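CymD (Pseudomonas putida, PDB 6Z34) is an outer-membrane channel of the FadL family that probably lets monoaromatic hydrocarbons into the cell by lateral diffusion. Local coordinates at residues Q14-I19 and G342-Y347; S281-I286 and A297-R302; T336-L341 and H358-A363. All blocks are in the same frame, centred on the assembly; numbering follows the deposited sequence.

Contact 1 (Q14-I19 and G342-Y347); sequences QGMGGI and GAQYRY
At the junction between the N-terminal plug, or hatch, of this FadL-type barrel and the barrel wall, Met16 leans on Gly342 and Gln344. The plug helix stops here in a Schellman motif: Gly17 N reaches Gln14 O at 3.2 Å, Gly18 N pairs with Ser13 O, and Gly17 carries the positive phi (72°) of the C-prime position. A type I' turn from Met16 to Ile19 then reverses the chain, with Gly17 and Gly18 at its two central places. Across the contact the two segments share no conventional hydrogen bond. Instead the Met16 carbonyl faces the strand, its O 3.5 Å from Gly342 CA in a CA-H...O contact. The missing side chain permits this: a CB on Gly342 would point at the turn and collide with that oxygen. The Met16 side chain runs along the strand. With CG anti to its own carbonyl carbon (chi1 -58°), the chain passes Ala343 O, 3.9 Å from CG, and sets SD 3.9 Å from Gln344 CB. A bend at chi3 (-93°) brings CE to 4.0 Å from Gln344 OE1. That oxygen accepts a hydrogen bond from Arg354 NE on the next strand, which helps to hold the amide the methyl lies against. Ile19 adds a looser touch, its CG2 4.2 Å from Gly342 N. An alanine in place of Met16 would lack the thioether, and is likely to open a gap beside Gln344 and leave its aliphatic stem without that packing. Gly17 O, bonded to Ser340 OG, ties the turn to the same strand. Such seating of a short N-terminal element on the inner wall is as expected for the FadL family, whose barrels are plugged by an N-terminal hatch.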
# COMPACT_ATOMS: atom_id res chain seq x y z
N GLN A 14 -2.03 -1.27 -13.27
CA GLN A 14 -2.86 -2.38 -12.78
C GLN A 14 -3.49 -3.16 -13.92
O GLN A 14 -3.64 -4.38 -13.82
CB GLN A 14 -3.96 -1.86 -11.84
CG GLN A 14 -3.48 -1.46 -10.44
CD GLN A 14 -4.60 -0.90 -9.58
OE1 GLN A 14 -5.74 -1.36 -9.63
NE2 GLN A 14 -4.28 0.11 -8.78
N GLY A 15 -3.87 -2.49 -15.01
CA GLY A 15 -4.43 -3.21 -16.13
C GLY A 15 -3.44 -4.16 -16.76
O GLY A 15 -3.85 -5.10 -17.47
N MET A 16 -2.15 -3.95 -16.51
CA MET A 16 -1.08 -4.76 -17.07
C MET A 16 -0.37 -5.56 -15.98
O MET A 16 0.85 -5.73 -16.01
CB MET A 16 -0.09 -3.86 -17.82
CG MET A 16 -0.74 -3.04 -18.95
SD MET A 16 0.44 -2.21 -20.06
CE MET A 16 0.47 -0.68 -19.20
N GLY A 17 -1.14 -6.01 -14.98
CA GLY A 17 -0.62 -6.93 -13.98
C GLY A 17 0.36 -6.34 -12.99
O GLY A 17 0.97 -7.11 -12.26
N GLY A 18 0.54 -5.02 -12.95
CA GLY A 18 1.44 -4.39 -11.99
C GLY A 18 2.75 -3.84 -12.51
O GLY A 18 3.59 -3.41 -11.71
N ILE A 19 2.97 -3.82 -13.82
CA ILE A 19 4.27 -3.41 -14.34
C ILE A 19 4.44 -1.90 -14.19
O ILE A 19 3.46 -1.18 -13.95
CB ILE A 19 4.42 -3.86 -15.79
CG1 ILE A 19 3.27 -3.30 -16.63
CG2 ILE A 19 4.45 -5.41 -15.85
CD1 ILE A 19 3.52 -1.86 -17.17
N GLY A 342 2.31 -7.90 -18.43
CA GLY A 342 1.16 -7.37 -19.13
C GLY A 342 1.46 -6.93 -20.55
O GLY A 342 2.62 -6.86 -20.97
N ALA A 343 0.39 -6.60 -21.29
CA ALA A 343 0.48 -6.17 -22.69
C ALA A 343 -0.54 -5.07 -22.97
O ALA A 343 -1.56 -4.96 -22.29
CB ALA A 343 0.26 -7.32 -23.66
N GLN A 344 -0.26 -4.28 -24.01
CA GLN A 344 -1.08 -3.13 -24.40
C GLN A 344 -1.18 -3.06 -25.92
O GLN A 344 -0.16 -3.08 -26.61
CB GLN A 344 -0.47 -1.83 -23.83
CG GLN A 344 -1.04 -0.56 -24.42
CD GLN A 344 -0.53 0.72 -23.74
OE1 GLN A 344 -0.90 1.00 -22.60
NE2 GLN A 344 0.29 1.50 -24.45
N TYR A 345 -2.41 -2.97 -26.43
CA TYR A 345 -2.68 -2.84 -27.86
C TYR A 345 -3.42 -1.53 -28.10
O TYR A 345 -4.54 -1.35 -27.59
CB TYR A 345 -3.52 -4.01 -28.39
CG TYR A 345 -3.96 -3.86 -29.85
CD1 TYR A 345 -3.02 -3.75 -30.87
CD2 TYR A 345 -5.31 -3.85 -30.19
CE1 TYR A 345 -3.41 -3.63 -32.21
CE2 TYR A 345 -5.71 -3.73 -31.53
CZ TYR A 345 -4.75 -3.61 -32.53
OH TYR A 345 -5.13 -3.49 -33.85
N ARG A 346 -2.80 -0.62 -28.88
CA ARG A 346 -3.42 0.63 -29.32
C ARG A 346 -4.28 0.35 -30.54
O ARG A 346 -3.75 0.03 -31.60
CB ARG A 346 -2.36 1.68 -29.65
CG ARG A 346 -1.44 2.02 -28.50
CD ARG A 346 -0.86 3.43 -28.60
NE ARG A 346 0.03 3.71 -27.46
CZ ARG A 346 -0.25 4.54 -26.46
NH1 ARG A 346 -1.40 5.21 -26.44
NH2 ARG A 346 0.63 4.71 -25.48
N TYR A 347 -5.59 0.50 -30.39
CA TYR A 347 -6.56 0.18 -31.44
C TYR A 347 -7.24 1.47 -31.91
O TYR A 347 -8.13 2.01 -31.23
CB TYR A 347 -7.57 -0.84 -30.92
CG TYR A 347 -8.74 -1.11 -31.84
CD1 TYR A 347 -9.92 -0.40 -31.72
CD2 TYR A 347 -8.66 -2.10 -32.82
CE1 TYR A 347 -10.99 -0.64 -32.56
CE2 TYR A 347 -9.73 -2.35 -33.66
CZ TYR A 347 -10.89 -1.62 -33.52
OH TYR A 347 -11.96 -1.86 -34.36

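Contact 2 (S281-I286 and A297-R302)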
# COMPACT_ATOMS: atom_id res chain seq x y z
N SER A 281 11.85 -1.99 -1.09
CA SER A 281 11.62 -2.95 -2.15
C SER A 281 12.45 -2.57 -3.36
O SER A 281 12.83 -1.41 -3.55
CB SER A 281 10.14 -3.08 -2.54
OG SER A 281 9.58 -1.82 -2.86
N LEU A 282 12.74 -3.57 -4.17
CA LEU A 282 13.53 -3.40 -5.38
C LEU A 282 12.69 -3.93 -6.53
O LEU A 282 12.22 -5.07 -6.47
CB LEU A 282 14.86 -4.15 -5.28
CG LEU A 282 15.78 -3.99 -6.50
CD1 LEU A 282 16.36 -2.56 -6.58
CD2 LEU A 282 16.88 -5.03 -6.46
N VAL A 283 12.50 -3.09 -7.55
CA VAL A 283 11.77 -3.48 -8.75
C VAL A 283 12.70 -3.34 -9.94
O VAL A 283 13.25 -2.26 -10.19
CB VAL A 283 10.51 -2.62 -8.96
CG1 VAL A 283 9.75 -3.11 -10.18
CG2 VAL A 283 9.64 -2.65 -7.71
N ALA A 284 12.87 -4.43 -10.69
CA ALA A 284 13.59 -4.42 -11.95
C ALA A 284 12.65 -4.90 -13.04
O ALA A 284 11.86 -5.83 -12.82
CB ALA A 284 14.83 -5.32 -11.90
N GLY A 285 12.72 -4.26 -14.20
CA GLY A 285 11.78 -4.66 -15.23
C GLY A 285 12.20 -4.18 -16.61
O GLY A 285 13.20 -3.48 -16.79
N ILE A 286 11.39 -4.55 -17.58
CA ILE A 286 11.71 -4.32 -18.97
C ILE A 286 10.41 -4.06 -19.72
O ILE A 286 9.36 -4.61 -19.39
CB ILE A 286 12.49 -5.52 -19.55
CG1 ILE A 286 12.68 -5.39 -21.05
CG2 ILE A 286 11.75 -6.77 -19.27
CD1 ILE A 286 13.53 -6.52 -21.59
N ALA A 297 5.30 -5.64 -21.21
CA ALA A 297 6.18 -5.29 -20.11
C ALA A 297 6.22 -6.46 -19.13
O ALA A 297 5.26 -7.24 -19.03
CB ALA A 297 5.69 -4.02 -19.41
N PHE A 298 7.34 -6.58 -18.41
CA PHE A 298 7.50 -7.64 -17.41
C PHE A 298 8.37 -7.07 -16.30
O PHE A 298 9.40 -6.45 -16.60
CB PHE A 298 8.15 -8.90 -17.98
CG PHE A 298 8.58 -9.90 -16.92
CD1 PHE A 298 7.70 -10.86 -16.45
CD2 PHE A 298 9.87 -9.88 -16.40
CE1 PHE A 298 8.09 -11.78 -15.47
CE2 PHE A 298 10.26 -10.79 -15.42
CZ PHE A 298 9.37 -11.74 -14.96
N ASP A 299 7.95 -7.27 -15.05
CA ASP A 299 8.68 -6.74 -13.90
C ASP A 299 8.87 -7.82 -12.84
O ASP A 299 8.02 -8.70 -12.66
CB ASP A 299 7.97 -5.54 -13.25
CG ASP A 299 7.99 -4.29 -14.13
OD1 ASP A 299 8.37 -4.37 -15.32
OD2 ASP A 299 7.67 -3.20 -13.61
N TYR A 300 10.00 -7.72 -12.15
CA TYR A 300 10.29 -8.58 -11.02
C TYR A 300 10.51 -7.69 -9.81
O TYR A 300 11.23 -6.69 -9.90
CB TYR A 300 11.53 -9.43 -11.24
CG TYR A 300 12.02 -10.00 -9.93
CD1 TYR A 300 11.36 -11.06 -9.33
CD2 TYR A 300 13.13 -9.46 -9.28
CE1 TYR A 300 11.79 -11.58 -8.13
CE2 TYR A 300 13.57 -9.98 -8.08
CZ TYR A 300 12.89 -11.04 -7.51
OH TYR A 300 13.32 -11.57 -6.32
N LYS A 301 9.92 -8.06 -8.68
CA LYS A 301 10.04 -7.22 -7.51
C LYS A 301 10.25 -8.06 -6.26
O LYS A 301 9.55 -9.05 -6.03
CB LYS A 301 8.81 -6.33 -7.35
CG LYS A 301 8.52 -6.07 -5.91
CD LYS A 301 7.52 -5.00 -5.72
CE LYS A 301 6.19 -5.60 -5.47
NZ LYS A 301 5.38 -4.56 -4.82
N ARG A 302 11.21 -7.64 -5.45
CA ARG A 302 11.54 -8.24 -4.17
C ARG A 302 11.21 -7.24 -3.06
O ARG A 302 11.77 -6.14 -3.04
CB ARG A 302 13.02 -8.61 -4.13
CG ARG A 302 13.45 -9.23 -2.84
CD ARG A 302 13.08 -10.68 -2.83
NE ARG A 302 13.78 -11.36 -1.74
CZ ARG A 302 14.80 -12.19 -1.91
NH1 ARG A 302 15.25 -12.45 -3.13
NH2 ARG A 302 15.37 -12.75 -0.85
O HOH W 1 8.15 -2.26 -17.12
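Gly285 and Asp299 form the tightest pairing between these strands, their CA atoms only 4.0 Å apart in a non-hydrogen-bonded pair. The carboxylate lies over the glycine, with Asp299 OD1 3.4 Å from Gly285 CA, and a CB on Gly285 would run straight into that oxygen. Asp299 CG stands beside its own backbone N (chi1 -70°), a torsion that turns the acid across the neighbouring strand. Both carboxylate oxygens are occupied: OD1 takes a water-donated bond of 2.8 Å, the same water reaching Ile286 O only weakly, while OD2 accepts from Gly20 N and Ala21 N of the N-terminal plug. A buried acid is thus held by two backbone N-H groups and a water. Further along this face Val283 sits between Asp299 and Lys301. Its CG1 approaches Asp299 OD2, and its CG2 rests on the aliphatic part of the lysine, 3.7 Å from Lys301 CD. The lysine chain bends at chi3, and its end leads off from the strand pair. The two segments belong to a beta hairpin of the barrel wall, antiparallel at 162°, and six backbone hydrogen bonds join them. The straightest is Tyr300 N to Ala284 O, 2.7 Å long with 178° at the hydrogen. The other face, carrying Leu282, Ala284, Ile286, Phe298, Tyr300 and Arg302, is much looser. Here the one apolar side-chain approach between the two segments is Ile286 CG2 to Phe298 CB, at 4.4 Å, and Ile286 sends its end away from the pair. Ile286 and Phe298 lie on the surface, where they may meet lipid. The Arg302 guanidinium leaves the pair to form a salt bridge with Asp335.

Contact 3 (T336-L341 and H358-A363)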
# COMPACT_ATOMS: atom_id res chain seq x y z
N THR A 336 9.32 -11.18 -0.02
CA THR A 336 8.31 -11.51 -1.02
C THR A 336 8.87 -11.22 -2.40
O THR A 336 9.55 -10.21 -2.60
CB THR A 336 7.02 -10.72 -0.79
OG1 THR A 336 6.55 -10.96 0.54
CG2 THR A 336 5.94 -11.17 -1.75
N ASN A 337 8.62 -12.13 -3.33
CA ASN A 337 8.86 -11.89 -4.75
C ASN A 337 7.54 -11.65 -5.44
O ASN A 337 6.52 -12.27 -5.12
CB ASN A 337 9.56 -13.07 -5.43
CG ASN A 337 10.93 -13.32 -4.89
OD1 ASN A 337 11.90 -12.72 -5.34
ND2 ASN A 337 11.03 -14.24 -3.96
N VAL A 338 7.55 -10.73 -6.40
CA VAL A 338 6.40 -10.49 -7.24
C VAL A 338 6.86 -10.46 -8.68
O VAL A 338 7.91 -9.88 -9.00
CB VAL A 338 5.67 -9.17 -6.88
CG1 VAL A 338 4.46 -9.00 -7.77
CG2 VAL A 338 5.26 -9.19 -5.41
N TYR A 339 6.10 -11.11 -9.54
CA TYR A 339 6.32 -11.10 -10.98
C TYR A 339 5.10 -10.51 -11.64
O TYR A 339 3.98 -10.95 -11.36
CB TYR A 339 6.58 -12.51 -11.51
CG TYR A 339 7.70 -13.24 -10.83
CD1 TYR A 339 9.01 -13.12 -11.27
CD2 TYR A 339 7.44 -14.09 -9.75
CE1 TYR A 339 10.04 -13.81 -10.65
CE2 TYR A 339 8.46 -14.78 -9.13
CZ TYR A 339 9.76 -14.64 -9.58
OH TYR A 339 10.77 -15.32 -8.95
N SER A 340 5.31 -9.52 -12.51
CA SER A 340 4.25 -8.81 -13.22
C SER A 340 4.47 -8.90 -14.73
O SER A 340 5.56 -8.60 -15.23
CB SER A 340 4.19 -7.33 -12.81
OG SER A 340 3.83 -7.16 -11.45
N LEU A 341 3.41 -9.25 -15.46
CA LEU A 341 3.46 -9.43 -16.91
C LEU A 341 2.18 -8.87 -17.51
O LEU A 341 1.09 -9.33 -17.15
CB LEU A 341 3.61 -10.92 -17.27
CG LEU A 341 3.52 -11.36 -18.74
CD1 LEU A 341 4.56 -10.64 -19.63
CD2 LEU A 341 3.67 -12.89 -18.85
N HIS A 358 -0.40 -11.31 -12.52
CA HIS A 358 0.35 -10.94 -11.34
C HIS A 358 0.53 -12.17 -10.46
O HIS A 358 -0.42 -12.93 -10.26
CB HIS A 358 -0.40 -9.82 -10.63
CG HIS A 358 0.22 -9.39 -9.35
ND1 HIS A 358 -0.19 -9.87 -8.12
CD2 HIS A 358 1.21 -8.51 -9.10
CE1 HIS A 358 0.54 -9.31 -7.17
NE2 HIS A 358 1.38 -8.47 -7.74
N TYR A 359 1.75 -12.38 -9.96
CA TYR A 359 2.07 -13.56 -9.14
C TYR A 359 3.00 -13.15 -8.01
O TYR A 359 4.15 -12.74 -8.26
CB TYR A 359 2.69 -14.67 -9.98
CG TYR A 359 3.12 -15.91 -9.20
CD1 TYR A 359 4.35 -15.96 -8.53
CD2 TYR A 359 2.32 -17.04 -9.15
CE1 TYR A 359 4.75 -17.08 -7.84
CE2 TYR A 359 2.71 -18.16 -8.45
CZ TYR A 359 3.92 -18.17 -7.80
OH TYR A 359 4.30 -19.30 -7.10
N ALA A 360 2.53 -13.28 -6.78
CA ALA A 360 3.28 -12.93 -5.59
C ALA A 360 3.48 -14.17 -4.72
O ALA A 360 2.56 -14.98 -4.56
CB ALA A 360 2.57 -11.84 -4.79
N GLN A 361 4.68 -14.33 -4.18
CA GLN A 361 5.02 -15.52 -3.42
C GLN A 361 6.18 -15.20 -2.50
O GLN A 361 7.03 -14.36 -2.82
CB GLN A 361 5.38 -16.68 -4.36
CG GLN A 361 5.95 -17.90 -3.68
CD GLN A 361 4.93 -18.57 -2.79
OE1 GLN A 361 4.71 -18.17 -1.65
NE2 GLN A 361 4.30 -19.61 -3.32
N LEU A 362 6.21 -15.87 -1.35
CA LEU A 362 7.33 -15.70 -0.42
C LEU A 362 8.63 -16.13 -1.09
O LEU A 362 8.65 -16.75 -2.16
CB LEU A 362 7.08 -16.47 0.87
CG LEU A 362 5.74 -16.12 1.54
CD1 LEU A 362 5.70 -16.59 2.98
CD2 LEU A 362 5.45 -14.64 1.46
N ALA A 363 9.74 -15.78 -0.45
CA ALA A 363 11.00 -15.64 -1.16
C ALA A 363 12.00 -16.73 -0.78
O ALA A 363 11.85 -17.46 0.20
CB ALA A 363 11.62 -14.27 -0.88
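Four backbone hydrogen bonds join these antiparallel strands (163°) through the pairs Asn337-Gln361 and Tyr339-Tyr359, the Tyr339 N to Tyr359 O bond measuring 2.8 Å. Between them, in a non-hydrogen-bonded pair with Ala360, Val338 spreads its two methyls. CG2 packs 3.8 Å from Ala360 CB, while CG1 lies obliquely against the imidazole; it is modelled 3.1 Å from His358 NE2, too short to trust in detail, though methyl and ring are clearly neighbours. His358 reaches Val338 because its CG stands opposite the backbone N (chi1 177°), swinging the ring over the neighbouring strand. Ser340 OG, whose hydrogen bond goes to Gly17 O, sits near the ring plane at the edge, 3.8 Å from His358 CD2. On the other face the Tyr339 and Tyr359 side chains run alongside each other in the same direction. They touch at 3.8 Å between Tyr339 CD2 and Tyr359 CD1, the latter at the edge of the Tyr339 ring. Between these two segments the hydrogen bonds are therefore all backbone ones, and the side chains meet mainly by van der Waals contact.

Along the chain segment 14-19 comes first, then the hairpin of contact 2, then strand 336-347, which serves contact 3 with its first half and contact 1 with its second, and finally 358-363. Contacts 2 and 3 are thus in series, whereas contacts 1 and 3 interleave. The centres of contacts 2 and 3 lie about 9 Å apart. Contact 1 is centred about 15 Å from contact 2 and about 17 Å from contact 3. Strand 294-303 pairs with strand 336-347, so contacts 2 and 3 are adjacent hairpins of one continuous wall. The plug turn reaches both hairpins, which is consistent with the N-terminal segment being held inside the barrel, as in other FadL channels.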